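Local coordinates for uncharacterized protein (Bacteroides ovatus CL02T12C04, PDB 6PTM) that probably acts as an exo-carrageenase of glycoside hydrolase family 42, releasing sugars from the chain ends of carrageenan, at residues A[570-575]-A[619-624]; A[348-353]-A[361-366]; A[395-400]-A[422-427]. One frame throughout, in Å; residues are numbered along the deposited sequence.

Contact 1. Residues A[570-575]-A[619-624]; sequences KASSIN and KTPYAF. With EDO (1,2-ethanediol), chain C.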
ATOM      1  N   LYS A 570      19.284  -3.836  -5.168  1.00 15.99           N
ATOM      2  CA  LYS A 570      19.321  -2.669  -6.078  1.00 15.71           C
ATOM      3  C   LYS A 570      20.410  -2.861  -7.135  1.00 15.21           C
ATOM      4  O   LYS A 570      20.270  -2.248  -8.181  1.00 15.55           O
ATOM      5  CB  LYS A 570      19.588  -1.396  -5.273  1.00 15.65           C
ATOM      6  CG  LYS A 570      18.413  -0.954  -4.397  1.00 16.92           C
ATOM      7  CD  LYS A 570      18.706   0.253  -3.495  1.00 16.49           C
ATOM      8  CE  LYS A 570      19.549  -0.149  -2.307  1.00 18.10           C
ATOM      9  NZ  LYS A 570      19.969   1.003  -1.469  1.00 19.37           N
ATOM     10  N   ALA A 571      21.474  -3.615  -6.856  1.00 15.52           N
ATOM     11  CA  ALA A 571      22.510  -3.958  -7.870  1.00 14.97           C
ATOM     12  C   ALA A 571      21.861  -4.537  -9.140  1.00 15.14           C
ATOM     13  O   ALA A 571      22.257  -4.146 -10.233  1.00 16.84           O
ATOM     14  CB  ALA A 571      23.519  -4.932  -7.279  1.00 15.12           C
ATOM     15  N   SER A 572      20.900  -5.457  -9.013  1.00 15.78           N
ATOM     16  CA  SER A 572      20.189  -6.056 -10.176  1.00 14.38           C
ATOM     17  C   SER A 572      19.053  -5.159 -10.661  1.00 14.36           C
ATOM     18  O   SER A 572      18.897  -5.105 -11.880  1.00 15.34           O
ATOM     19  CB  SER A 572      19.697  -7.459  -9.900  1.00 14.12           C
ATOM     20  OG  SER A 572      20.763  -8.397  -9.887  1.00 13.30           O
ATOM     21  N   SER A 573      18.263  -4.499  -9.791  1.00 14.10           N
ATOM     22  CA  SER A 573      17.077  -3.721 -10.254  1.00 14.20           C
ATOM     23  C   SER A 573      17.522  -2.500 -11.046  1.00 13.79           C
ATOM     24  O   SER A 573      16.831  -2.133 -12.023  1.00 14.61           O
ATOM     25  CB  SER A 573      16.138  -3.355  -9.121  1.00 14.60           C
ATOM     26  OG  SER A 573      16.821  -2.654  -8.102  1.00 15.30           O
ATOM     27  N   ILE A 574      18.611  -1.834 -10.635  1.00 14.24           N
ATOM     28  CA  ILE A 574      19.092  -0.623 -11.351  1.00 13.48           C
ATOM     29  C   ILE A 574      19.673  -1.026 -12.720  1.00 13.55           C
ATOM     30  O   ILE A 574      19.398  -0.314 -13.678  1.00 14.88           O
ATOM     31  CB  ILE A 574      20.063   0.187 -10.478  1.00 14.59           C
ATOM     32  CG1 ILE A 574      19.351   0.772  -9.241  1.00 13.50           C
ATOM     33  CG2 ILE A 574      20.720   1.271 -11.328  1.00 15.76           C
ATOM     34  CD1 ILE A 574      20.304   1.461  -8.237  1.00 13.90           C
ATOM     35  N   ASN A 575      20.444  -2.114 -12.811  1.00 14.56           N
ATOM     36  CA  ASN A 575      21.194  -2.488 -14.045  1.00 15.05           C
ATOM     37  C   ASN A 575      20.284  -3.229 -15.041  1.00 16.42           C
ATOM     38  O   ASN A 575      20.544  -3.137 -16.234  1.00 19.23           O
ATOM     39  CB  ASN A 575      22.417  -3.357 -13.749  1.00 15.53           C
ATOM     40  CG  ASN A 575      23.590  -2.567 -13.219  1.00 14.69           C
ATOM     41  OD1 ASN A 575      24.108  -1.737 -13.956  1.00 15.22           O
ATOM     42  ND2 ASN A 575      24.012  -2.833 -11.973  1.00 14.29           N
ATOM     43  N   LYS A 619      17.578 -15.184 -10.661  1.00 16.33           N
ATOM     44  CA  LYS A 619      17.876 -14.235 -11.761  1.00 17.90           C
ATOM     45  C   LYS A 619      18.373 -12.897 -11.189  1.00 17.13           C
ATOM     46  O   LYS A 619      17.900 -11.818 -11.612  1.00 16.81           O
ATOM     47  CB  LYS A 619      16.632 -14.098 -12.636  1.00 21.25           C
ATOM     48  CG  LYS A 619      16.305 -15.318 -13.498  1.00 24.74           C
ATOM     49  CD  LYS A 619      15.513 -14.925 -14.749  1.00 29.49           C
ATOM     50  CE  LYS A 619      15.903 -15.706 -15.982  1.00 35.70           C
ATOM     51  NZ  LYS A 619      15.480 -17.100 -15.798  1.00 39.65           N
ATOM     52  N   THR A 620      19.361 -12.979 -10.303  1.00 16.53           N
ATOM     53  CA  THR A 620      20.018 -11.823  -9.655  1.00 17.01           C
ATOM     54  C   THR A 620      21.506 -11.867 -10.002  1.00 17.94           C
ATOM     55  O   THR A 620      22.346 -12.064  -9.120  1.00 17.36           O
ATOM     56  CB  THR A 620      19.659 -11.833  -8.161  1.00 17.37           C
ATOM     57  OG1 THR A 620      18.226 -11.900  -8.035  1.00 18.78           O
ATOM     58  CG2 THR A 620      20.177 -10.615  -7.432  1.00 18.07           C
ATOM     59  N   PRO A 621      21.883 -11.665 -11.288  1.00 19.81           N
ATOM     60  CA  PRO A 621      23.269 -11.839 -11.727  1.00 19.96           C
ATOM     61  C   PRO A 621      24.176 -10.733 -11.175  1.00 19.50           C
ATOM     62  O   PRO A 621      25.316 -11.034 -10.933  1.00 19.36           O
ATOM     63  CB  PRO A 621      23.196 -11.755 -13.257  1.00 20.67           C
ATOM     64  CG  PRO A 621      21.998 -10.879 -13.523  1.00 20.33           C
ATOM     65  CD  PRO A 621      21.035 -11.191 -12.391  1.00 20.22           C
ATOM     66  N   TYR A 622      23.648  -9.518 -10.999  1.00 20.24           N
ATOM     67  CA  TYR A 622      24.344  -8.384 -10.336  1.00 19.26           C
ATOM     68  C   TYR A 622      24.100  -8.394  -8.822  1.00 19.94           C
ATOM     69  O   TYR A 622      22.936  -8.470  -8.356  1.00 18.02           O
ATOM     70  CB  TYR A 622      23.848  -7.037 -10.853  1.00 19.06           C
ATOM     71  CG  TYR A 622      23.989  -6.784 -12.327  1.00 18.13           C
ATOM     72  CD1 TYR A 622      25.040  -6.028 -12.799  1.00 17.00           C
ATOM     73  CD2 TYR A 622      22.983  -7.136 -13.230  1.00 18.04           C
ATOM     74  CE1 TYR A 622      25.147  -5.696 -14.135  1.00 17.84           C
ATOM     75  CE2 TYR A 622      23.069  -6.820 -14.576  1.00 18.21           C
ATOM     76  CZ  TYR A 622      24.179  -6.125 -15.034  1.00 19.20           C
ATOM     77  OH  TYR A 622      24.291  -5.730 -16.331  1.00 19.84           O
ATOM     78  N   ALA A 623      25.176  -8.343  -8.031  1.00 18.78           N
ATOM     79  CA  ALA A 623      25.066  -8.188  -6.571  1.00 18.74           C
ATOM     80  C   ALA A 623      26.201  -7.303  -6.093  1.00 18.74           C
ATOM     81  O   ALA A 623      27.288  -7.352  -6.684  1.00 19.18           O
ATOM     82  CB  ALA A 623      25.081  -9.518  -5.875  1.00 20.19           C
ATOM     83  N   PHE A 624      25.951  -6.528  -5.043  1.00 18.18           N
ATOM     84  CA  PHE A 624      27.026  -5.846  -4.277  1.00 17.33           C
ATOM     85  C   PHE A 624      27.900  -6.956  -3.691  1.00 18.21           C
ATOM     86  O   PHE A 624      27.347  -8.005  -3.236  1.00 14.92           O
ATOM     87  CB  PHE A 624      26.440  -4.916  -3.209  1.00 17.47           C
ATOM     88  CG  PHE A 624      25.623  -3.767  -3.756  1.00 17.29           C
ATOM     89  CD1 PHE A 624      26.242  -2.709  -4.385  1.00 17.61           C
ATOM     90  CD2 PHE A 624      24.238  -3.768  -3.683  1.00 17.64           C
ATOM     91  CE1 PHE A 624      25.496  -1.668  -4.925  1.00 18.12           C
ATOM     92  CE2 PHE A 624      23.491  -2.715  -4.201  1.00 17.45           C
ATOM     93  CZ  PHE A 624      24.121  -1.663  -4.822  1.00 16.92           C
TER
HETATM   94  C1  EDO C 802      21.593   3.139  -3.833  1.00 23.73           C
HETATM   95  O1  EDO C 802      21.588   3.033  -2.439  1.00 22.65           O
HETATM   96  C2  EDO C 802      22.117   1.873  -4.433  1.00 24.97           C
HETATM   97  O2  EDO C 802      23.507   1.684  -4.270  1.00 26.16           O

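Contact 2. Residues A[348-353]-A[361-366]; sequences RIMQAS and FDFMAF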
ATOM      1  N   ARG A 348      23.412  15.749 -16.725  1.00 14.81           N
ATOM      2  CA  ARG A 348      22.483  15.955 -15.577  1.00 17.11           C
ATOM      3  C   ARG A 348      21.189  15.132 -15.739  1.00 17.28           C
ATOM      4  O   ARG A 348      20.328  15.217 -14.882  1.00 17.19           O
ATOM      5  CB  ARG A 348      22.125  17.435 -15.460  1.00 17.27           C
ATOM      6  CG  ARG A 348      23.127  18.240 -14.640  1.00 18.72           C
ATOM      7  CD  ARG A 348      24.567  18.082 -15.083  1.00 18.00           C
ATOM      8  NE  ARG A 348      25.393  19.161 -14.559  1.00 17.48           N
ATOM      9  CZ  ARG A 348      26.712  19.227 -14.676  1.00 17.41           C
ATOM     10  NH1 ARG A 348      27.388  18.256 -15.256  1.00 16.62           N
ATOM     11  NH2 ARG A 348      27.356  20.272 -14.179  1.00 19.72           N
ATOM     12  N   ILE A 349      21.046  14.389 -16.824  1.00 16.54           N
ATOM     13  CA  ILE A 349      19.905  13.476 -17.091  1.00 15.55           C
ATOM     14  C   ILE A 349      20.483  12.266 -17.820  1.00 16.19           C
ATOM     15  O   ILE A 349      21.468  12.459 -18.547  1.00 16.35           O
ATOM     16  CB  ILE A 349      18.824  14.224 -17.897  1.00 16.54           C
ATOM     17  CG1 ILE A 349      17.500  13.456 -17.879  1.00 18.60           C
ATOM     18  CG2 ILE A 349      19.302  14.506 -19.330  1.00 16.46           C
ATOM     19  CD1 ILE A 349      16.306  14.313 -18.183  1.00 19.82           C
ATOM     20  N   MET A 350      19.926  11.073 -17.589  1.00 14.91           N
ATOM     21  CA  MET A 350      20.410   9.828 -18.165  1.00 16.77           C
ATOM     22  C   MET A 350      19.607   9.522 -19.443  1.00 17.39           C
ATOM     23  O   MET A 350      18.456  10.026 -19.623  1.00 16.24           O
ATOM     24  CB  MET A 350      20.268   8.670 -17.178  1.00 17.57           C
ATOM     25  CG  MET A 350      21.181   8.780 -15.969  1.00 18.90           C
ATOM     26  SD  MET A 350      22.898   8.597 -16.413  1.00 21.03           S
ATOM     27  CE  MET A 350      23.345  10.325 -16.475  1.00 20.98           C
ATOM     28  N   GLN A 351      20.198   8.684 -20.278  1.00 17.05           N
ATOM     29  CA  GLN A 351      19.535   8.073 -21.461  1.00 20.29           C
ATOM     30  C   GLN A 351      19.220   6.616 -21.119  1.00 19.95           C
ATOM     31  O   GLN A 351      20.061   5.951 -20.477  1.00 19.18           O
ATOM     32  CB  GLN A 351      20.436   8.238 -22.700  1.00 21.72           C
ATOM     33  CG  GLN A 351      20.811   9.689 -23.025  1.00 23.50           C
ATOM     34  CD  GLN A 351      19.627  10.573 -23.337  1.00 29.46           C
ATOM     35  OE1 GLN A 351      18.690  10.155 -24.020  1.00 29.67           O
ATOM     36  NE2 GLN A 351      19.652  11.814 -22.855  1.00 31.10           N
ATOM     37  N   ALA A 352      18.071   6.117 -21.555  1.00 19.14           N
ATOM     38  CA  ALA A 352      17.684   4.705 -21.371  1.00 20.70           C
ATOM     39  C   ALA A 352      18.763   3.783 -21.933  1.00 19.84           C
ATOM     40  O   ALA A 352      19.034   2.788 -21.310  1.00 20.86           O
ATOM     41  CB  ALA A 352      16.345   4.444 -22.018  1.00 21.95           C
ATOM     42  N   SER A 353      19.393   4.126 -23.057  1.00 21.23           N
ATOM     43  CA  SER A 353      20.487   3.338 -23.708  1.00 21.34           C
ATOM     44  C   SER A 353      21.699   3.127 -22.791  1.00 21.37           C
ATOM     45  O   SER A 353      22.486   2.215 -23.075  1.00 20.04           O
ATOM     46  CB  SER A 353      20.973   4.005 -24.960  1.00 21.69           C
ATOM     47  OG  SER A 353      21.477   5.304 -24.646  1.00 21.27           O
ATOM     48  N   PHE A 361      24.521   3.521 -13.394  1.00 14.12           N
ATOM     49  CA  PHE A 361      24.299   2.886 -12.090  1.00 14.67           C
ATOM     50  C   PHE A 361      24.488   3.938 -10.991  1.00 14.76           C
ATOM     51  O   PHE A 361      23.668   4.063 -10.071  1.00 14.60           O
ATOM     52  CB  PHE A 361      25.255   1.718 -11.861  1.00 16.43           C
ATOM     53  CG  PHE A 361      25.025   1.196 -10.479  1.00 16.62           C
ATOM     54  CD1 PHE A 361      25.701   1.732  -9.407  1.00 17.63           C
ATOM     55  CD2 PHE A 361      24.009   0.293 -10.251  1.00 17.40           C
ATOM     56  CE1 PHE A 361      25.424   1.319  -8.117  1.00 18.61           C
ATOM     57  CE2 PHE A 361      23.706  -0.098  -8.963  1.00 18.65           C
ATOM     58  CZ  PHE A 361      24.415   0.414  -7.897  1.00 18.79           C
ATOM     59  N   ASP A 362      25.610   4.638 -11.067  1.00 15.02           N
ATOM     60  CA  ASP A 362      26.024   5.673 -10.092  1.00 14.41           C
ATOM     61  C   ASP A 362      24.953   6.750 -10.026  1.00 15.36           C
ATOM     62  O   ASP A 362      24.618   7.186  -8.894  1.00 14.19           O
ATOM     63  CB  ASP A 362      27.398   6.231 -10.435  1.00 14.08           C
ATOM     64  CG  ASP A 362      28.538   5.314 -10.006  1.00 14.64           C
ATOM     65  OD1 ASP A 362      28.264   4.302  -9.287  1.00 15.01           O
ATOM     66  OD2 ASP A 362      29.669   5.582 -10.421  1.00 14.03           O
ATOM     67  N   PHE A 363      24.465   7.204 -11.180  1.00 15.86           N
ATOM     68  CA  PHE A 363      23.469   8.301 -11.222  1.00 15.04           C
ATOM     69  C   PHE A 363      22.196   7.855 -10.469  1.00 13.92           C
ATOM     70  O   PHE A 363      21.660   8.618  -9.632  1.00 13.42           O
ATOM     71  CB  PHE A 363      23.186   8.703 -12.665  1.00 16.39           C
ATOM     72  CG  PHE A 363      22.592  10.075 -12.780  1.00 16.18           C
ATOM     73  CD1 PHE A 363      23.393  11.159 -13.087  1.00 16.34           C
ATOM     74  CD2 PHE A 363      21.225  10.266 -12.626  1.00 16.10           C
ATOM     75  CE1 PHE A 363      22.850  12.434 -13.140  1.00 17.09           C
ATOM     76  CE2 PHE A 363      20.680  11.538 -12.717  1.00 15.64           C
ATOM     77  CZ  PHE A 363      21.496  12.622 -12.967  1.00 17.19           C
ATOM     78  N   MET A 364      21.720   6.635 -10.739  1.00 13.54           N
ATOM     79  CA  MET A 364      20.443   6.141 -10.178  1.00 12.61           C
ATOM     80  C   MET A 364      20.624   5.868  -8.677  1.00 12.51           C
ATOM     81  O   MET A 364      19.690   6.182  -7.906  1.00 11.07           O
ATOM     82  CB  MET A 364      19.947   4.881 -10.897  1.00 12.56           C
ATOM     83  CG  MET A 364      19.636   5.070 -12.362  1.00 12.67           C
ATOM     84  SD  MET A 364      18.838   6.624 -12.744  1.00 13.90           S
ATOM     85  CE  MET A 364      18.754   6.488 -14.532  1.00 13.97           C
ATOM     86  N   ALA A 365      21.790   5.339  -8.277  1.00 12.08           N
ATOM     87  CA  ALA A 365      22.119   5.004  -6.878  1.00 12.38           C
ATOM     88  C   ALA A 365      22.210   6.309  -6.074  1.00 13.81           C
ATOM     89  O   ALA A 365      21.600   6.390  -4.996  1.00 14.94           O
ATOM     90  CB  ALA A 365      23.411   4.216  -6.842  1.00 12.35           C
ATOM     91  N   PHE A 366      22.890   7.314  -6.640  1.00 12.46           N
ATOM     92  CA  PHE A 366      23.001   8.660  -6.047  1.00 13.41           C
ATOM     93  C   PHE A 366      21.584   9.243  -5.920  1.00 14.32           C
ATOM     94  O   PHE A 366      21.264   9.807  -4.860  1.00 13.71           O
ATOM     95  CB  PHE A 366      23.930   9.576  -6.850  1.00 12.82           C
ATOM     96  CG  PHE A 366      23.657  11.035  -6.562  1.00 13.47           C
ATOM     97  CD1 PHE A 366      23.984  11.579  -5.332  1.00 13.67           C
ATOM     98  CD2 PHE A 366      23.014  11.848  -7.475  1.00 13.64           C
ATOM     99  CE1 PHE A 366      23.684  12.897  -5.033  1.00 13.72           C
ATOM    100  CE2 PHE A 366      22.728  13.177  -7.183  1.00 13.85           C
ATOM    101  CZ  PHE A 366      23.073  13.702  -5.961  1.00 13.35           C
TER

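Contact 3. Residues A[395-400]-A[422-427]; sequences IMPNLW and GNDASS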
ATOM      1  N   ILE A 395       4.353   6.920  -0.803  1.00 14.78           N
ATOM      2  CA  ILE A 395       5.189   6.287  -1.856  1.00 14.58           C
ATOM      3  C   ILE A 395       4.274   5.493  -2.783  1.00 12.99           C
ATOM      4  O   ILE A 395       3.436   4.740  -2.275  1.00 12.25           O
ATOM      5  CB  ILE A 395       6.257   5.376  -1.241  1.00 14.48           C
ATOM      6  CG1 ILE A 395       7.269   6.174  -0.417  1.00 16.30           C
ATOM      7  CG2 ILE A 395       6.913   4.555  -2.330  1.00 15.35           C
ATOM      8  CD1 ILE A 395       8.064   5.286   0.510  1.00 15.41           C
ATOM      9  N   MET A 396       4.477   5.626  -4.093  1.00 12.97           N
ATOM     10  CA  MET A 396       3.768   4.776  -5.081  1.00 13.95           C
ATOM     11  C   MET A 396       4.442   3.412  -5.075  1.00 13.70           C
ATOM     12  O   MET A 396       5.569   3.308  -5.512  1.00 14.56           O
ATOM     13  CB  MET A 396       3.865   5.393  -6.474  1.00 14.59           C
ATOM     14  CG  MET A 396       3.116   6.700  -6.595  1.00 16.26           C
ATOM     15  SD  MET A 396       3.769   7.682  -7.954  1.00 17.82           S
ATOM     16  CE  MET A 396       3.748   6.505  -9.325  1.00 21.59           C
ATOM     17  N   PRO A 397       3.823   2.310  -4.620  1.00 14.30           N
ATOM     18  CA  PRO A 397       4.547   1.043  -4.528  1.00 14.12           C
ATOM     19  C   PRO A 397       5.103   0.517  -5.853  1.00 14.71           C
ATOM     20  O   PRO A 397       6.032  -0.239  -5.800  1.00 14.56           O
ATOM     21  CB  PRO A 397       3.494   0.077  -4.003  1.00 14.32           C
ATOM     22  CG  PRO A 397       2.575   0.969  -3.213  1.00 14.20           C
ATOM     23  CD  PRO A 397       2.482   2.234  -4.037  1.00 14.46           C
ATOM     24  N   ASN A 398       4.507   0.886  -6.989  1.00 14.83           N
ATOM     25  CA  ASN A 398       4.951   0.412  -8.334  1.00 15.91           C
ATOM     26  C   ASN A 398       6.351   0.995  -8.647  1.00 15.61           C
ATOM     27  O   ASN A 398       7.017   0.421  -9.512  1.00 15.05           O
ATOM     28  CB  ASN A 398       3.886   0.604  -9.447  1.00 16.75           C
ATOM     29  CG  ASN A 398       3.548   2.023  -9.852  1.00 18.00           C
ATOM     30  OD1 ASN A 398       4.068   2.996  -9.321  1.00 20.59           O
ATOM     31  ND2 ASN A 398       2.731   2.160 -10.881  1.00 19.36           N
ATOM     32  N   LEU A 399       6.843   2.003  -7.923  1.00 14.19           N
ATOM     33  CA  LEU A 399       8.245   2.466  -8.104  1.00 13.68           C
ATOM     34  C   LEU A 399       9.228   1.413  -7.569  1.00 13.46           C
ATOM     35  O   LEU A 399      10.390   1.490  -7.905  1.00 14.72           O
ATOM     36  CB  LEU A 399       8.444   3.838  -7.469  1.00 13.06           C
ATOM     37  CG  LEU A 399       7.676   4.994  -8.094  1.00 13.63           C
ATOM     38  CD1 LEU A 399       7.980   6.293  -7.382  1.00 13.41           C
ATOM     39  CD2 LEU A 399       8.016   5.117  -9.570  1.00 14.89           C
ATOM     40  N   TRP A 400       8.753   0.422  -6.815  1.00 13.12           N
ATOM     41  CA  TRP A 400       9.500  -0.819  -6.491  1.00 13.06           C
ATOM     42  C   TRP A 400       8.929  -2.041  -7.224  1.00 14.26           C
ATOM     43  O   TRP A 400       9.751  -2.845  -7.692  1.00 13.33           O
ATOM     44  CB  TRP A 400       9.507  -1.080  -4.993  1.00 11.98           C
ATOM     45  CG  TRP A 400      10.232  -2.326  -4.629  1.00 11.57           C
ATOM     46  CD1 TRP A 400      11.559  -2.462  -4.354  1.00 12.02           C
ATOM     47  CD2 TRP A 400       9.650  -3.625  -4.440  1.00 11.61           C
ATOM     48  NE1 TRP A 400      11.846  -3.765  -4.036  1.00 12.11           N
ATOM     49  CE2 TRP A 400      10.691  -4.500  -4.086  1.00 11.78           C
ATOM     50  CE3 TRP A 400       8.359  -4.138  -4.567  1.00 12.13           C
ATOM     51  CZ2 TRP A 400      10.489  -5.859  -3.876  1.00 12.24           C
ATOM     52  CZ3 TRP A 400       8.141  -5.475  -4.308  1.00 12.10           C
ATOM     53  CH2 TRP A 400       9.201  -6.322  -3.990  1.00 12.80           C
ATOM     54  N   GLY A 422       4.197   4.272   4.956  1.00 14.48           N
ATOM     55  CA  GLY A 422       3.346   5.044   4.043  1.00 14.32           C
ATOM     56  C   GLY A 422       3.363   4.445   2.656  1.00 14.91           C
ATOM     57  O   GLY A 422       4.424   3.865   2.254  1.00 15.54           O
ATOM     58  N   ASN A 423       2.238   4.603   1.953  1.00 14.64           N
ATOM     59  CA  ASN A 423       2.094   4.295   0.511  1.00 15.19           C
ATOM     60  C   ASN A 423       0.725   4.784   0.036  1.00 14.32           C
ATOM     61  O   ASN A 423      -0.081   5.147   0.861  1.00 13.44           O
ATOM     62  CB  ASN A 423       2.215   2.800   0.213  1.00 15.84           C
ATOM     63  CG  ASN A 423       1.221   1.960   0.982  1.00 18.10           C
ATOM     64  OD1 ASN A 423       0.076   1.806   0.554  1.00 24.74           O
ATOM     65  ND2 ASN A 423       1.611   1.422   2.109  1.00 14.99           N
ATOM     66  N   ASP A 424       0.483   4.713  -1.268  1.00 15.13           N
ATOM     67  CA  ASP A 424      -0.868   4.878  -1.881  1.00 16.33           C
ATOM     68  C   ASP A 424      -1.022   3.748  -2.898  1.00 16.26           C
ATOM     69  O   ASP A 424      -1.213   4.013  -4.088  1.00 17.54           O
ATOM     70  CB  ASP A 424      -1.101   6.306  -2.363  1.00 16.26           C
ATOM     71  CG  ASP A 424      -0.379   6.702  -3.630  1.00 17.40           C
ATOM     72  OD1 ASP A 424       0.712   6.180  -3.871  1.00 16.38           O
ATOM     73  OD2 ASP A 424      -0.924   7.549  -4.359  1.00 18.64           O
ATOM     74  N   ALA A 425      -0.901   2.522  -2.404  1.00 14.95           N
ATOM     75  CA  ALA A 425      -1.057   1.284  -3.201  1.00 16.58           C
ATOM     76  C   ALA A 425      -2.336   1.387  -4.005  1.00 17.03           C
ATOM     77  O   ALA A 425      -3.367   1.811  -3.412  1.00 17.04           O
ATOM     78  CB  ALA A 425      -1.080   0.045  -2.346  1.00 16.47           C
ATOM     79  N   SER A 426      -2.220   1.031  -5.294  1.00 17.64           N
ATOM     80  CA  SER A 426      -3.313   0.824  -6.276  1.00 18.69           C
ATOM     81  C   SER A 426      -3.520  -0.675  -6.496  1.00 18.55           C
ATOM     82  O   SER A 426      -2.533  -1.449  -6.401  1.00 14.57           O
ATOM     83  CB  SER A 426      -3.021   1.440  -7.625  1.00 20.47           C
ATOM     84  OG  SER A 426      -2.869   2.838  -7.526  1.00 20.96           O
ATOM     85  N   SER A 427      -4.748  -1.042  -6.853  1.00 17.63           N
ATOM     86  CA  SER A 427      -5.103  -2.382  -7.373  1.00 20.09           C
ATOM     87  C   SER A 427      -5.995  -2.199  -8.617  1.00 21.04           C
ATOM     88  O   SER A 427      -5.493  -1.838  -9.678  1.00 20.24           O
ATOM     89  CB  SER A 427      -5.733  -3.223  -6.279  1.00 19.20           C
ATOM     90  OG  SER A 427      -6.886  -2.582  -5.735  1.00 19.85           O
TER

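Contact 1. Residues A[570-575]-A[619-624]
Asn575 lies flat on the phenol ring of Tyr622. The amide and ring planes are only 16° apart although the two side chains cross at about a right angle, and Asn575 CB sits over the middle of the ring, 3.5 Å from the centroid of Tyr622. With CG beside the backbone N (chi1 -78°), the amide turns back along its own helix, where Asn575 ND2 donates to Ala571 O at 2.8 Å. That bond, and a second one from ND2 to the carbonyl of Glu652, fix the rotation of the amide and keep it against the ring.

One turn earlier, Ser572 OG donates to Tyr622 O over 2.7 Å, meeting the carbonyl in its plane and on a lone pair. The same hydroxyl lies at the edge of the Tyr622 ring and touches the methyl CG2 of Thr620. Ala571 covers one face of the other aromatic ring: its CB stands 4.0 Å from the centroid of Phe624, a CH-pi contact offset toward the rim. Lys570 CB lies at the edge of the Phe624 ring, while Lys570 NZ is hydrogen-bonded to O1 of an ethanediol, probably from the crystallisation liquor, at 2.8 Å and forms a salt bridge to Asp410.

Helix 570-575, entered just after strand 564-567, is thus laid along the loop that leads from the neighbouring parallel strand 614-617 into helix 625-636, while helix 358-385 packs against Lys570, Ile574 and Asn575.

Contact 2. Residues A[348-353]-A[361-366]
The ring of Phe363 carries the methyl of Met350 on one face: Met350 CE is 4.0 Å from the centroid of Phe363, 29° off the ring normal, a CH-pi contact, and comes nearest to the ring at CD1, 3.5 Å away. The sulfur approaches more obliquely, with Met350 SD 4.6 Å from the same centroid, and makes a Met-aromatic contact. At the far end of the ring Phe363 CZ reaches Arg348 O at 3.4 Å, the carbonyl meeting it obliquely. Phe316 of helix 310-324 adds an edge-to-face ring contact with Phe363.

Two bends give Met350 this shape. Its chain turns at chi2 (-68°) and again at chi3 (99°), folding the methyl back over the ring while CG stays close to Phe363 CD2. Met350 CG has a second neighbour: Met364, one residue on from Phe363 in the helix, runs past Met350 in the opposite direction, and its methyl CE packs on Met350 CG at 3.6 Å. Met350 thus touches two consecutive helix residues, Phe363 and Met364. No hydrogen bond joins the two segments. The backbone of Met350 instead bonds to Cys298 and Glu300, and the guanidinium of Arg348 is turned away to Asp345, Gly346 and Glu310.

The arrangement is a hydrophobic one, in which an extended loop is folded back over the first turns of the helix it leads into. Loop and helix 358-385 both belong to the connection between the neighbouring parallel strands 288-292 and 391-394, consistent with the beta/alpha barrel of GH42 enzymes.

Contact 3. Residues A[395-400]-A[422-427]
Backbone polar contacts hold Ile395 to the end of strand 421-423. Asp424 N donates to Ile395 O at 3.1 Å, with an N-H...O angle of 148°; the donor stands well above the carbonyl plane instead of on a lone pair. The same oxygen receives a CA-H...O contact from Asn423, whose CA is also 3.1 Å from Ile395 O, so two successive residues converge on one carbonyl.

Within residues 422-427 the polar side chain of Asn423 shapes the backbone. Placed between the backbone N and the carbonyl carbon (chi1 57°), its amide bends forward, and Asn423 OD1 accepts from Ala425 N at 3.2 Å in a nearly straight bond of 166°. This closes an Asx turn at the point where the strand gives way to loop. Tyr454 OH of helix 448-460 bonds to the same OD1, so two partners, Ala425 N and Tyr454 OH, hold it.

Strands 391-394 and 421-423 are the outermost members of a four-stranded parallel sheet and of a six-stranded mixed sheet, and helix 411-417 lies between them in the chain. The contact joins the two just beyond the end of 391-394, consistent with closure of a beta/alpha barrel of the kind found in GH42 enzymes.

Apolar packing centres on Pro397, which points toward the other segment. Its CG rests 3.6 Å from Ala425 CA and also meets the methyl of Ala425 and Asn423 CB, while Glu449 and Ala453 of helix 448-460 touch the proline as well.

Of the charged groups, the Asp424 carboxylate runs alongside Met396, pointing the same way, with OD1 3.7 Å from Met396 CG. Its other oxygen, OD2, lies close to Glu293 OE2.

Overall arrangement
From the N terminus, contact 2 comes first, closing a short loop that folds back on the start of helix 358-385. That helix leads to strand 391-394, after which contact 3 closes the excursion through helix 411-417 to strand 421-423. Contact 1 follows much later, spanning helices 579-590 and 602-607 and strands 597-600 and 614-617. The three are in series, neither nested nor crossed. Contacts 1 and 2 touch through Phe361 and Met364, which pack on Ile574, with Phe361 also meeting Phe624; helix 358-385 thus packs on helix 570-575 and on the loop before helix 625-636, both connections of the five-stranded parallel sheet. Contact 3 lies near the chain's centre, about 22 Å between centres from each of the others.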